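Local structure of putative HpcE protein (Mycolicibacterium smegmatis, 6V77) at residues Ser154-Gln159 with Ser243-Gly248; Val111-Gly116 with Leu255-Glu260; Glu204-Ser209 with Pro251-Ala256; Val75-Asp80 with Thr84-Ser89. The protein is of unknown function but belongs to the FAH family and holds a zinc ion on three acidic side chains. One frame throughout, in Å; residues are numbered along the deposited sequence.

Contact 1: Ser154-Gln159 with Ser243-Gly248; sequences SERDLQ and SGVGMG. With SO4 (sulfate ion), chain O.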
loop_
_atom_site.group_PDB
_atom_site.type_symbol
_atom_site.label_atom_id
_atom_site.label_comp_id
_atom_site.label_asym_id
_atom_site.label_seq_id
_atom_site.Cartn_x
_atom_site.Cartn_y
_atom_site.Cartn_z
ATOM N N SER B 154 -2.941 -9.929 13.483
ATOM C CA SER B 154 -3.451 -8.630 13.918
ATOM C C SER B 154 -3.075 -8.389 15.366
ATOM O O SER B 154 -3.482 -9.160 16.238
ATOM C CB SER B 154 -4.979 -8.572 13.763
ATOM O OG SER B 154 -5.388 -8.946 12.437
ATOM N N GLU B 155 -2.365 -7.295 15.639
ATOM C CA GLU B 155 -2.114 -6.894 17.022
ATOM C C GLU B 155 -3.307 -6.043 17.462
ATOM O O GLU B 155 -3.404 -4.862 17.121
ATOM C CB GLU B 155 -0.776 -6.161 17.138
ATOM C CG GLU B 155 -0.253 -6.108 18.560
ATOM C CD GLU B 155 -1.088 -5.192 19.398
ATOM O OE1 GLU B 155 -1.003 -3.965 19.177
ATOM O OE2 GLU B 155 -1.871 -5.694 20.224
ATOM N N ARG B 156 -4.220 -6.640 18.249
ATOM C CA ARG B 156 -5.520 -6.005 18.461
ATOM C C ARG B 156 -5.434 -4.729 19.289
ATOM O O ARG B 156 -6.313 -3.868 19.159
ATOM C CB ARG B 156 -6.492 -6.972 19.128
ATOM C CG ARG B 156 -6.737 -8.225 18.309
ATOM C CD ARG B 156 -7.498 -7.926 17.000
ATOM N NE ARG B 156 -8.048 -9.176 16.478
ATOM C CZ ARG B 156 -8.501 -9.362 15.243
ATOM N NH1 ARG B 156 -8.470 -8.378 14.339
ATOM N NH2 ARG B 156 -8.979 -10.556 14.907
ATOM N N ASP B 157 -4.433 -4.594 20.169
ATOM C CA ASP B 157 -4.349 -3.384 20.988
ATOM C C ASP B 157 -4.162 -2.156 20.104
ATOM O O ASP B 157 -4.923 -1.185 20.192
ATOM C CB ASP B 157 -3.202 -3.473 22.008
ATOM C CG ASP B 157 -3.393 -4.576 23.032
ATOM O OD1 ASP B 157 -4.505 -5.147 23.119
ATOM O OD2 ASP B 157 -2.413 -4.871 23.755
ATOM N N LEU B 158 -3.140 -2.187 19.251
ATOM C CA LEU B 158 -2.914 -1.089 18.311
ATOM C C LEU B 158 -4.081 -0.942 17.346
ATOM O O LEU B 158 -4.452 0.178 16.972
ATOM C CB LEU B 158 -1.620 -1.331 17.535
ATOM C CG LEU B 158 -1.191 -0.273 16.506
ATOM C CD1 LEU B 158 -1.035 1.072 17.187
ATOM C CD2 LEU B 158 0.105 -0.678 15.817
ATOM N N GLN B 159 -4.662 -2.065 16.915
ATOM C CA GLN B 159 -5.700 -2.016 15.888
ATOM C C GLN B 159 -6.893 -1.184 16.335
ATOM O O GLN B 159 -7.502 -0.474 15.527
ATOM C CB GLN B 159 -6.171 -3.428 15.525
ATOM C CG GLN B 159 -7.126 -3.415 14.322
ATOM C CD GLN B 159 -7.795 -4.765 14.063
ATOM O OE1 GLN B 159 -7.266 -5.819 14.427
ATOM N NE2 GLN B 159 -8.960 -4.730 13.418
ATOM N N SER B 243 -15.390 -16.536 11.455
ATOM C CA SER B 243 -15.443 -16.404 12.909
ATOM C C SER B 243 -14.420 -17.323 13.581
ATOM O O SER B 243 -13.786 -18.180 12.951
ATOM C CB SER B 243 -16.843 -16.710 13.419
ATOM O OG SER B 243 -17.110 -18.098 13.313
ATOM N N GLY B 244 -14.271 -17.144 14.892
ATOM C CA GLY B 244 -13.318 -17.912 15.665
ATOM C C GLY B 244 -12.055 -17.166 16.039
ATOM O O GLY B 244 -11.173 -17.759 16.684
ATOM N N VAL B 245 -11.932 -15.885 15.686
ATOM C CA VAL B 245 -10.714 -15.182 16.079
ATOM C C VAL B 245 -10.656 -15.069 17.603
ATOM O O VAL B 245 -11.667 -15.171 18.313
ATOM C CB VAL B 245 -10.601 -13.801 15.411
ATOM C CG1 VAL B 245 -10.850 -13.918 13.918
ATOM C CG2 VAL B 245 -11.528 -12.775 16.073
ATOM N N GLY B 246 -9.439 -14.871 18.118
ATOM C CA GLY B 246 -9.248 -14.860 19.560
ATOM C C GLY B 246 -9.943 -13.710 20.259
ATOM O O GLY B 246 -10.423 -13.864 21.384
ATOM N N MET B 247 -10.025 -12.541 19.607
ATOM C CA MET B 247 -10.667 -11.426 20.297
ATOM C C MET B 247 -12.177 -11.620 20.434
ATOM O O MET B 247 -12.811 -10.880 21.193
ATOM C CB MET B 247 -10.363 -10.099 19.573
ATOM C CG MET B 247 -11.069 -9.960 18.261
ATOM S SD MET B 247 -10.987 -8.241 17.712
ATOM C CE MET B 247 -11.734 -8.366 16.073
ATOM N N GLY B 248 -12.756 -12.598 19.730
ATOM C CA GLY B 248 -14.168 -12.911 19.826
ATOM C C GLY B 248 -14.529 -13.973 20.846
ATOM O O GLY B 248 -15.720 -14.220 21.078
HETATM S S SO4 O . -10.756 -7.489 11.072
HETATM O O1 SO4 O . -11.877 -8.108 11.770
HETATM O O2 SO4 O . -9.576 -7.406 11.935
HETATM O O3 SO4 O . -10.397 -8.263 9.882
HETATM O O4 SO4 O . -11.153 -6.154 10.625
#
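Arg-156 meets Met-247 and Val-245, and the residues around it in the segment set it in place. Ser-154 ends the strand; its OG is taken up by Lys-171 and the carbonyl of Asp-152, a zinc ligand. Glu-155 is the N-cap of the short helix that follows. Its carboxylate receives Leu-158 N on OE1 at 2.8 Å, from the syn side, and Asp-157 N on OE2 from above the carboxylate plane, so two N-H groups of the first turn are satisfied at once. Arg-156 comes next, its chain bent at chi2 (-67°), and crosses Met-247 at about a right angle. The thioether lies over one guanidinium face: Met-247 SD is 3.3 Å from Arg-156 NE, and Met-247 CE sits above the centre, 3.5 Å from Arg-156 CZ. Val-245 CG2 reaches Arg-156 NH2 at 3.6 Å. All three nitrogens have polar partners. NE and NH2 form salt bridges to Asp-119 and Glu-121, while NH1 gives a straight bond (160°) of 2.8 Å to Gln-159 OE1, in the carbonyl plane on a lone pair, and a more bent one of 2.8 Å to sulfate O2. These bonds should fix the rotation of the guanidinium. Gln-159, extended beyond CG, also offers NE2 to sulfate O2 at 3.1 Å, and His-82 and Lys-171 bind the same sulfate. With the Arg-156 side chain about 6 Å from zinc, and zinc ligand Glu-121 bonded to it, this is the second shell of the metal site, beside a pocket that holds a sulfate, probably from the crystallisation liquor, in this FAH-family fold.

Contact 2: Val111-Gly116 with Leu255-Glu260; sequences VQLPAG and LAPGDE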
loop_
_atom_site.group_PDB
_atom_site.type_symbol
_atom_site.label_atom_id
_atom_site.label_comp_id
_atom_site.label_asym_id
_atom_site.label_seq_id
_atom_site.Cartn_x
_atom_site.Cartn_y
_atom_site.Cartn_z
ATOM N N VAL B 111 7.197 -16.712 13.623
ATOM C CA VAL B 111 6.735 -15.328 13.611
ATOM C C VAL B 111 7.010 -14.722 14.976
ATOM O O VAL B 111 6.681 -15.324 16.009
ATOM C CB VAL B 111 5.235 -15.220 13.270
ATOM C CG1 VAL B 111 4.778 -13.765 13.302
ATOM C CG2 VAL B 111 4.933 -15.877 11.927
ATOM N N GLN B 112 7.606 -13.530 14.981
ATOM C CA GLN B 112 7.894 -12.839 16.230
ATOM C C GLN B 112 6.618 -12.182 16.740
ATOM O O GLN B 112 5.908 -11.517 15.976
ATOM C CB GLN B 112 8.999 -11.797 16.019
ATOM C CG GLN B 112 10.321 -12.388 15.516
ATOM C CD GLN B 112 11.052 -13.199 16.583
ATOM O OE1 GLN B 112 11.083 -12.820 17.756
ATOM N NE2 GLN B 112 11.650 -14.316 16.177
ATOM N N LEU B 113 6.307 -12.413 18.019
ATOM C CA LEU B 113 5.181 -11.773 18.689
ATOM C C LEU B 113 5.582 -10.407 19.218
ATOM O O LEU B 113 6.363 -10.318 20.173
ATOM C CB LEU B 113 4.686 -12.622 19.862
ATOM C CG LEU B 113 3.962 -13.926 19.577
ATOM C CD1 LEU B 113 3.920 -14.737 20.879
ATOM C CD2 LEU B 113 2.567 -13.645 19.026
ATOM N N PRO B 114 5.079 -9.326 18.643
ATOM C CA PRO B 114 5.217 -8.027 19.298
ATOM C C PRO B 114 4.425 -8.019 20.592
ATOM O O PRO B 114 3.539 -8.851 20.812
ATOM C CB PRO B 114 4.621 -7.054 18.281
ATOM C CG PRO B 114 3.640 -7.890 17.527
ATOM C CD PRO B 114 4.268 -9.243 17.416
ATOM N N ALA B 115 4.764 -7.068 21.458
ATOM C CA ALA B 115 3.963 -6.848 22.651
ATOM C C ALA B 115 2.524 -6.556 22.249
ATOM O O ALA B 115 2.268 -5.915 21.221
ATOM C CB ALA B 115 4.531 -5.686 23.469
ATOM N N GLY B 116 1.577 -7.051 23.046
ATOM C CA GLY B 116 0.176 -6.800 22.784
ATOM C C GLY B 116 -0.625 -8.089 22.680
ATOM O O GLY B 116 -0.307 -9.092 23.333
ATOM N N LEU B 255 -2.394 -15.322 20.661
ATOM C CA LEU B 255 -1.247 -16.193 20.442
ATOM C C LEU B 255 -0.214 -15.992 21.548
ATOM O O LEU B 255 0.013 -14.873 22.028
ATOM C CB LEU B 255 -0.647 -15.925 19.060
ATOM C CG LEU B 255 -1.586 -16.401 17.951
ATOM C CD1 LEU B 255 -1.266 -15.648 16.631
ATOM C CD2 LEU B 255 -1.493 -17.913 17.783
ATOM N N ALA B 256 0.362 -17.092 22.008
ATOM C CA ALA B 256 1.324 -17.059 23.094
ATOM C C ALA B 256 2.629 -17.668 22.611
ATOM O O ALA B 256 2.637 -18.420 21.635
ATOM C CB ALA B 256 0.796 -17.825 24.318
ATOM N N PRO B 257 3.757 -17.365 23.263
ATOM C CA PRO B 257 5.019 -17.970 22.831
ATOM C C PRO B 257 4.896 -19.484 22.813
ATOM O O PRO B 257 4.333 -20.090 23.728
ATOM C CB PRO B 257 6.024 -17.498 23.888
ATOM C CG PRO B 257 5.447 -16.282 24.435
ATOM C CD PRO B 257 3.955 -16.421 24.375
ATOM N N GLY B 258 5.411 -20.088 21.754
ATOM C CA GLY B 258 5.346 -21.519 21.591
ATOM C C GLY B 258 4.113 -22.028 20.880
ATOM O O GLY B 258 4.107 -23.190 20.462
ATOM N N ASP B 259 3.071 -21.204 20.729
ATOM C CA ASP B 259 1.887 -21.642 19.993
ATOM C C ASP B 259 2.247 -21.958 18.549
ATOM O O ASP B 259 3.068 -21.276 17.935
ATOM C CB ASP B 259 0.795 -20.567 20.002
ATOM C CG ASP B 259 0.020 -20.520 21.289
ATOM O OD1 ASP B 259 0.182 -21.443 22.111
ATOM O OD2 ASP B 259 -0.748 -19.551 21.481
ATOM N N GLU B 260 1.621 -23.000 18.011
ATOM C CA GLU B 260 1.764 -23.383 16.613
ATOM C C GLU B 260 0.417 -23.214 15.933
ATOM O O GLU B 260 -0.584 -23.791 16.373
ATOM C CB GLU B 260 2.249 -24.827 16.476
ATOM C CG GLU B 260 3.732 -24.985 16.689
ATOM C CD GLU B 260 4.209 -26.356 16.295
ATOM O OE1 GLU B 260 4.698 -26.514 15.157
ATOM O OE2 GLU B 260 4.066 -27.279 17.121
HETATM O O HOH W 1 -0.319 -11.995 21.855
#
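A type II beta turn, Ala-256 to Asp-259, leads into strand 260-265, and Leu-113, at the edge of the same five-stranded sheet, packs on the chain entering it. In Leu-113, chi1 (-71°) and chi2 (165°) together turn both methyls to the partner segment. CD1 rests on the peptide link between Ala-256 and Pro-257, 3.6 Å from Pro-257 N, and also touches the proline ring at CD (3.9 Å). CD2 meets Leu-255 CB at 3.9 Å, the two leucine side chains crossing at about a right angle. The turn closes through Asp-259 N to Ala-256 O (3.0 Å) and is braced by Ala-256 N to Asp-259 OD2 at 2.7 Å, with the donor above the carboxylate plane. Gly-258 takes the positive phi that the third position of such a turn usually has. A water joins the far end of the contact, 2.9 Å from Leu-255 O and 3.3 Å from Gly-116 O. Around this pair, Phe-275 of strand 269-277 and Val-118 of strand 118-128 touch both leucines, Ile-201 of strand 196-201 packs on Leu-255, and Asn-202 takes the other oxygen of Asp-259.

Contact 3: Glu204-Ser209 with Pro251-Ala256; sequences ETVQHS and PKRFLA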
loop_
_atom_site.group_PDB
_atom_site.type_symbol
_atom_site.label_atom_id
_atom_site.label_comp_id
_atom_site.label_asym_id
_atom_site.label_seq_id
_atom_site.Cartn_x
_atom_site.Cartn_y
_atom_site.Cartn_z
ATOM N N GLU B 204 -5.828 -27.847 17.824
ATOM C CA GLU B 204 -7.238 -27.644 18.140
ATOM C C GLU B 204 -7.820 -26.650 17.143
ATOM O O GLU B 204 -7.248 -25.577 16.943
ATOM C CB GLU B 204 -7.393 -27.117 19.572
ATOM C CG GLU B 204 -8.649 -26.279 19.838
ATOM C CD GLU B 204 -8.590 -25.502 21.158
ATOM O OE1 GLU B 204 -7.646 -25.716 21.945
ATOM O OE2 GLU B 204 -9.488 -24.667 21.403
ATOM N N THR B 205 -8.948 -27.006 16.513
ATOM C CA THR B 205 -9.548 -26.087 15.545
ATOM C C THR B 205 -9.996 -24.815 16.250
ATOM O O THR B 205 -10.621 -24.871 17.316
ATOM C CB THR B 205 -10.739 -26.724 14.819
ATOM O OG1 THR B 205 -10.316 -27.910 14.142
ATOM C CG2 THR B 205 -11.311 -25.752 13.779
ATOM N N VAL B 206 -9.639 -23.674 15.671
ATOM C CA VAL B 206 -10.135 -22.384 16.129
ATOM C C VAL B 206 -10.916 -21.640 15.056
ATOM O O VAL B 206 -11.734 -20.770 15.400
ATOM C CB VAL B 206 -8.986 -21.500 16.658
ATOM C CG1 VAL B 206 -8.406 -22.104 17.958
ATOM C CG2 VAL B 206 -7.914 -21.340 15.605
ATOM N N GLN B 207 -10.692 -21.922 13.770
ATOM C CA GLN B 207 -11.542 -21.402 12.707
ATOM C C GLN B 207 -11.842 -22.520 11.724
ATOM O O GLN B 207 -10.986 -23.370 11.467
ATOM C CB GLN B 207 -10.877 -20.240 11.972
ATOM C CG GLN B 207 -10.708 -18.971 12.816
ATOM C CD GLN B 207 -10.131 -17.838 11.992
ATOM O OE1 GLN B 207 -8.935 -17.832 11.694
ATOM N NE2 GLN B 207 -10.983 -16.896 11.582
ATOM N N HIS B 208 -13.063 -22.521 11.192
ATOM C CA HIS B 208 -13.446 -23.483 10.159
ATOM C C HIS B 208 -14.733 -23.033 9.491
ATOM O O HIS B 208 -15.781 -22.977 10.142
ATOM C CB HIS B 208 -13.633 -24.889 10.732
ATOM C CG HIS B 208 -14.221 -25.852 9.744
ATOM N ND1 HIS B 208 -15.497 -26.363 9.867
ATOM C CD2 HIS B 208 -13.715 -26.371 8.602
ATOM C CE1 HIS B 208 -15.743 -27.172 8.850
ATOM N NE2 HIS B 208 -14.681 -27.187 8.062
ATOM N N SER B 209 -14.668 -22.737 8.196
ATOM C CA SER B 209 -15.824 -22.238 7.470
ATOM C C SER B 209 -15.616 -22.531 5.982
ATOM O O SER B 209 -14.725 -23.298 5.603
ATOM C CB SER B 209 -16.011 -20.739 7.748
ATOM O OG SER B 209 -17.273 -20.287 7.300
ATOM N N PRO B 251 -13.110 -16.512 27.574
ATOM C CA PRO B 251 -12.411 -15.222 27.553
ATOM C C PRO B 251 -11.653 -14.997 26.240
ATOM O O PRO B 251 -11.527 -15.923 25.428
ATOM C CB PRO B 251 -11.433 -15.347 28.715
ATOM C CG PRO B 251 -11.058 -16.783 28.680
ATOM C CD PRO B 251 -12.320 -17.535 28.278
ATOM N N LYS B 252 -11.193 -13.774 26.011
ATOM C CA LYS B 252 -10.373 -13.535 24.831
ATOM C C LYS B 252 -9.081 -14.342 24.936
ATOM O O LYS B 252 -8.539 -14.546 26.030
ATOM C CB LYS B 252 -10.073 -12.041 24.685
ATOM C CG LYS B 252 -11.295 -11.197 24.362
ATOM C CD LYS B 252 -10.964 -9.703 24.418
ATOM C CE LYS B 252 -11.988 -8.868 23.663
ATOM N NZ LYS B 252 -13.393 -9.309 23.893
ATOM N N ARG B 253 -8.618 -14.852 23.798
ATOM C CA ARG B 253 -7.409 -15.662 23.743
ATOM C C ARG B 253 -6.519 -15.125 22.638
ATOM O O ARG B 253 -7.005 -14.849 21.544
ATOM C CB ARG B 253 -7.737 -17.128 23.463
ATOM C CG ARG B 253 -6.521 -18.014 23.301
ATOM C CD ARG B 253 -6.889 -19.328 22.625
ATOM N NE ARG B 253 -5.777 -20.268 22.660
ATOM C CZ ARG B 253 -5.848 -21.531 22.252
ATOM N NH1 ARG B 253 -6.983 -22.017 21.763
ATOM N NH2 ARG B 253 -4.777 -22.307 22.334
ATOM N N PHE B 254 -5.225 -14.980 22.905
ATOM C CA PHE B 254 -4.324 -14.522 21.856
ATOM C C PHE B 254 -3.143 -15.471 21.746
ATOM O O PHE B 254 -2.918 -16.338 22.605
ATOM C CB PHE B 254 -3.890 -13.073 22.122
ATOM C CG PHE B 254 -5.047 -12.132 22.168
ATOM C CD1 PHE B 254 -5.729 -11.812 21.001
ATOM C CD2 PHE B 254 -5.511 -11.629 23.367
ATOM C CE1 PHE B 254 -6.830 -10.969 21.024
ATOM C CE2 PHE B 254 -6.613 -10.775 23.397
ATOM C CZ PHE B 254 -7.267 -10.448 22.212
ATOM N N LEU B 255 -2.394 -15.322 20.661
ATOM C CA LEU B 255 -1.247 -16.193 20.442
ATOM C C LEU B 255 -0.214 -15.992 21.548
ATOM O O LEU B 255 0.013 -14.873 22.028
ATOM C CB LEU B 255 -0.647 -15.925 19.060
ATOM C CG LEU B 255 -1.586 -16.401 17.951
ATOM C CD1 LEU B 255 -1.266 -15.648 16.631
ATOM C CD2 LEU B 255 -1.493 -17.913 17.783
ATOM N N ALA B 256 0.362 -17.092 22.008
ATOM C CA ALA B 256 1.324 -17.059 23.094
ATOM C C ALA B 256 2.629 -17.668 22.611
ATOM O O ALA B 256 2.637 -18.420 21.635
ATOM C CB ALA B 256 0.796 -17.825 24.318
#
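Arg-253 NH1 is the polar atom on which the contact turns: both carboxylate oxygens of Glu-204 face it, OE2 at 3.7 Å and OE1 at 3.8 Å. The first is a long salt bridge, better read as charge attraction than as a direct bond, and Glu-204 was modelled in two conformers, so the pairing is probably loose. The site is a classic beta bulge in strand 204-210, the outermost strand of the five-stranded sheet: Val-206 and Gln-207 both face Ala-199 of the neighbouring strand. The loop 251-256 passes across the strand. Arg-253 stretches from it with CG anti to the backbone N (chi1 176°) and the chain straight as far as NE, a reach that spans the gap between backbones whose closest CA atoms, those of Val-206 and Arg-253, are 10.5 Å apart. Glu-204 is likewise extended beyond CG, so two long side chains meet at their charged ends, with the carboxylate and guanidinium planes 41° apart and OE2 lying near the guanidinium plane, at its edge. Further along the strand, the buried Val-206 comes up to the same nitrogen with a methyl. Trp-120 of strand 118-128 and Ile-201 of strand 196-201 both touch Val-206 and Arg-253, packing apolar surface against the valine and the arginine chain, while the carboxylate of Glu-204 stays on the exposed side. At the base of the arginine, its backbone pairs with that of Gly-246. The methyl of the valine that approaches the guanidinium is CG1, 4.1 Å from Arg-253 NH1, and the two side chains cross at about a right angle.

Contact 4: Val75-Asp80 with Thr84-Ser89; sequences VGLNYD and TESGLS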
loop_
_atom_site.group_PDB
_atom_site.type_symbol
_atom_site.label_atom_id
_atom_site.label_comp_id
_atom_site.label_asym_id
_atom_site.label_seq_id
_atom_site.Cartn_x
_atom_site.Cartn_y
_atom_site.Cartn_z
ATOM N N VAL B 75 -9.626 -6.812 3.671
ATOM C CA VAL B 75 -11.056 -6.648 3.865
ATOM C C VAL B 75 -11.380 -7.021 5.305
ATOM O O VAL B 75 -10.961 -8.083 5.781
ATOM C CB VAL B 75 -11.840 -7.516 2.871
ATOM C CG1 VAL B 75 -13.338 -7.385 3.096
ATOM C CG2 VAL B 75 -11.448 -7.137 1.415
ATOM N N GLY B 76 -12.087 -6.131 6.008
ATOM C CA GLY B 76 -12.587 -6.434 7.334
ATOM C C GLY B 76 -14.031 -6.913 7.283
ATOM O O GLY B 76 -14.722 -6.728 6.292
ATOM N N LEU B 77 -14.473 -7.523 8.380
ATOM C CA LEU B 77 -15.844 -7.996 8.573
ATOM C C LEU B 77 -16.508 -8.490 7.297
ATOM O O LEU B 77 -17.441 -7.853 6.800
ATOM C CB LEU B 77 -16.702 -6.888 9.183
ATOM C CG LEU B 77 -16.099 -6.224 10.425
ATOM C CD1 LEU B 77 -17.032 -5.154 10.956
ATOM C CD2 LEU B 77 -15.772 -7.251 11.509
ATOM N N ASN B 78 -16.041 -9.612 6.749
ATOM C CA ASN B 78 -16.597 -10.130 5.502
ATOM C C ASN B 78 -17.137 -11.546 5.659
ATOM O O ASN B 78 -17.363 -12.238 4.666
ATOM C CB ASN B 78 -15.559 -10.049 4.374
ATOM C CG ASN B 78 -16.197 -10.104 2.993
ATOM O OD1 ASN B 78 -17.411 -9.953 2.856
ATOM N ND2 ASN B 78 -15.379 -10.308 1.965
ATOM N N TYR B 79 -17.358 -11.988 6.899
ATOM C CA TYR B 79 -18.158 -13.164 7.216
ATOM C C TYR B 79 -19.088 -12.734 8.340
ATOM O O TYR B 79 -18.652 -12.042 9.264
ATOM C CB TYR B 79 -17.300 -14.359 7.680
ATOM C CG TYR B 79 -16.390 -14.984 6.634
ATOM C CD1 TYR B 79 -16.665 -16.256 6.122
ATOM C CD2 TYR B 79 -15.242 -14.315 6.177
ATOM C CE1 TYR B 79 -15.837 -16.850 5.177
ATOM C CE2 TYR B 79 -14.408 -14.898 5.215
ATOM C CZ TYR B 79 -14.712 -16.168 4.731
ATOM O OH TYR B 79 -13.895 -16.760 3.795
ATOM N N ASP B 80 -20.363 -13.109 8.259
ATOM C CA ASP B 80 -21.322 -12.556 9.214
ATOM C C ASP B 80 -20.955 -12.917 10.644
ATOM O O ASP B 80 -21.057 -12.079 11.547
ATOM C CB ASP B 80 -22.739 -13.037 8.917
ATOM C CG ASP B 80 -23.780 -12.285 9.737
ATOM O OD1 ASP B 80 -23.654 -11.042 9.855
ATOM O OD2 ASP B 80 -24.716 -12.926 10.266
ATOM N N THR B 84 -20.249 -10.475 13.894
ATOM C CA THR B 84 -20.925 -10.556 15.187
ATOM C C THR B 84 -19.925 -10.589 16.337
ATOM O O THR B 84 -20.129 -9.937 17.366
ATOM C CB THR B 84 -21.814 -11.805 15.256
ATOM O OG1 THR B 84 -22.665 -11.867 14.103
ATOM C CG2 THR B 84 -22.661 -11.774 16.506
ATOM N N GLU B 85 -18.854 -11.366 16.192
ATOM C CA GLU B 85 -17.912 -11.554 17.289
ATOM C C GLU B 85 -16.971 -10.366 17.477
ATOM O O GLU B 85 -16.331 -10.257 18.532
ATOM C CB GLU B 85 -17.114 -12.850 17.069
ATOM C CG GLU B 85 -15.919 -12.703 16.148
ATOM C CD GLU B 85 -15.293 -14.025 15.755
ATOM O OE1 GLU B 85 -15.625 -15.069 16.357
ATOM O OE2 GLU B 85 -14.454 -14.009 14.833
ATOM N N SER B 86 -16.887 -9.469 16.495
ATOM C CA SER B 86 -16.035 -8.296 16.597
ATOM C C SER B 86 -16.611 -7.221 17.504
ATOM O O SER B 86 -15.884 -6.287 17.862
ATOM C CB SER B 86 -15.825 -7.687 15.216
ATOM O OG SER B 86 -17.021 -7.033 14.845
ATOM N N GLY B 87 -17.891 -7.312 17.857
ATOM C CA GLY B 87 -18.554 -6.259 18.595
ATOM C C GLY B 87 -19.051 -5.119 17.736
ATOM O O GLY B 87 -19.718 -4.213 18.257
ATOM N N LEU B 88 -18.758 -5.137 16.440
ATOM C CA LEU B 88 -19.163 -4.086 15.521
ATOM C C LEU B 88 -20.406 -4.506 14.747
ATOM O O LEU B 88 -20.766 -5.685 14.691
ATOM C CB LEU B 88 -18.033 -3.765 14.546
ATOM C CG LEU B 88 -16.723 -3.300 15.191
ATOM C CD1 LEU B 88 -15.586 -3.355 14.183
ATOM C CD2 LEU B 88 -16.872 -1.893 15.750
ATOM N N SER B 89 -21.053 -3.514 14.140
ATOM C CA SER B 89 -22.210 -3.753 13.289
ATOM C C SER B 89 -21.799 -4.440 11.989
ATOM O O SER B 89 -20.662 -4.318 11.527
ATOM C CB SER B 89 -22.913 -2.428 12.981
ATOM O OG SER B 89 -23.537 -1.934 14.152
HETATM O O HOH W 2 -23.537 -10.035 12.163
#
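Leu-77 supplies the apolar part of the contact, reaching across to Ser-86, Leu-88 and Ser-89. Its two branches divide the work. CD1 lies 4.0 Å from Leu-88 CD1, where the two leucines cross at about a right angle, and 3.8 Å from the carbonyl oxygen of Ser-89. CD2 rests on the Ser-86 side chain, 3.6 Å from its OG. Leu-77 itself has positive phi (34°), a kink at which the chain leaving strand 72-76 turns toward the helix. The hydrogen bonding is helical: Thr-84 N gives 3.0 Å to Asp-80 O, an i to i+4 bond close to straight at 159°. Thr-84 OG1 also lies 3.0 Å from Asp-80 O. A water links the side chains on the outer face, 2.8 Å from Thr-84 OG1; its 2.5 Å approach to Asp-80 OD1 is unusually short, so the exact position is doubtful. Within the second segment, Ser-86 OG accepts Leu-88 N at 3.0 Å, making an ST turn, and also bonds Ala-83 O, so one hydroxyl ties the end of the helix to the chain beyond it. Gly-87, with positive phi, lets the backbone leave the helix there. The contact closes the turn from strand 72-76 into helix 80-85: strand 72-76 pairs with strands 95-97 and 236-238, Asn-78 is bonded to Phe-216 and Thr-239, Tyr-79 precedes helix 80-85 as its N-cap residue, and Leu-77 packs on Pro-163, and Leu-88 on Ala-164, of the second subunit.

Contacts 1, 2 and 3 share the long loop between strands 236-238 and 260-265, and contacts 2 and 3 have Leu-255 and Ala-256 in common. Contact 1 lies by the zinc site of Glu-121, Glu-123 and Asp-152; its centre is about 10 Å from that of contact 3, 11 Å from contact 4 and 13 Å from contact 2. Glu-85 of the helix in contact 4 joins contact 1 through Gly-244 N (2.9 Å from OE1) and Val-245 N, while Leu-77 comes within about 4 Å of the sulfate held by Arg-156 and Gln-159. Contacts 2 and 4 do not touch: their centres are about 24 Å apart.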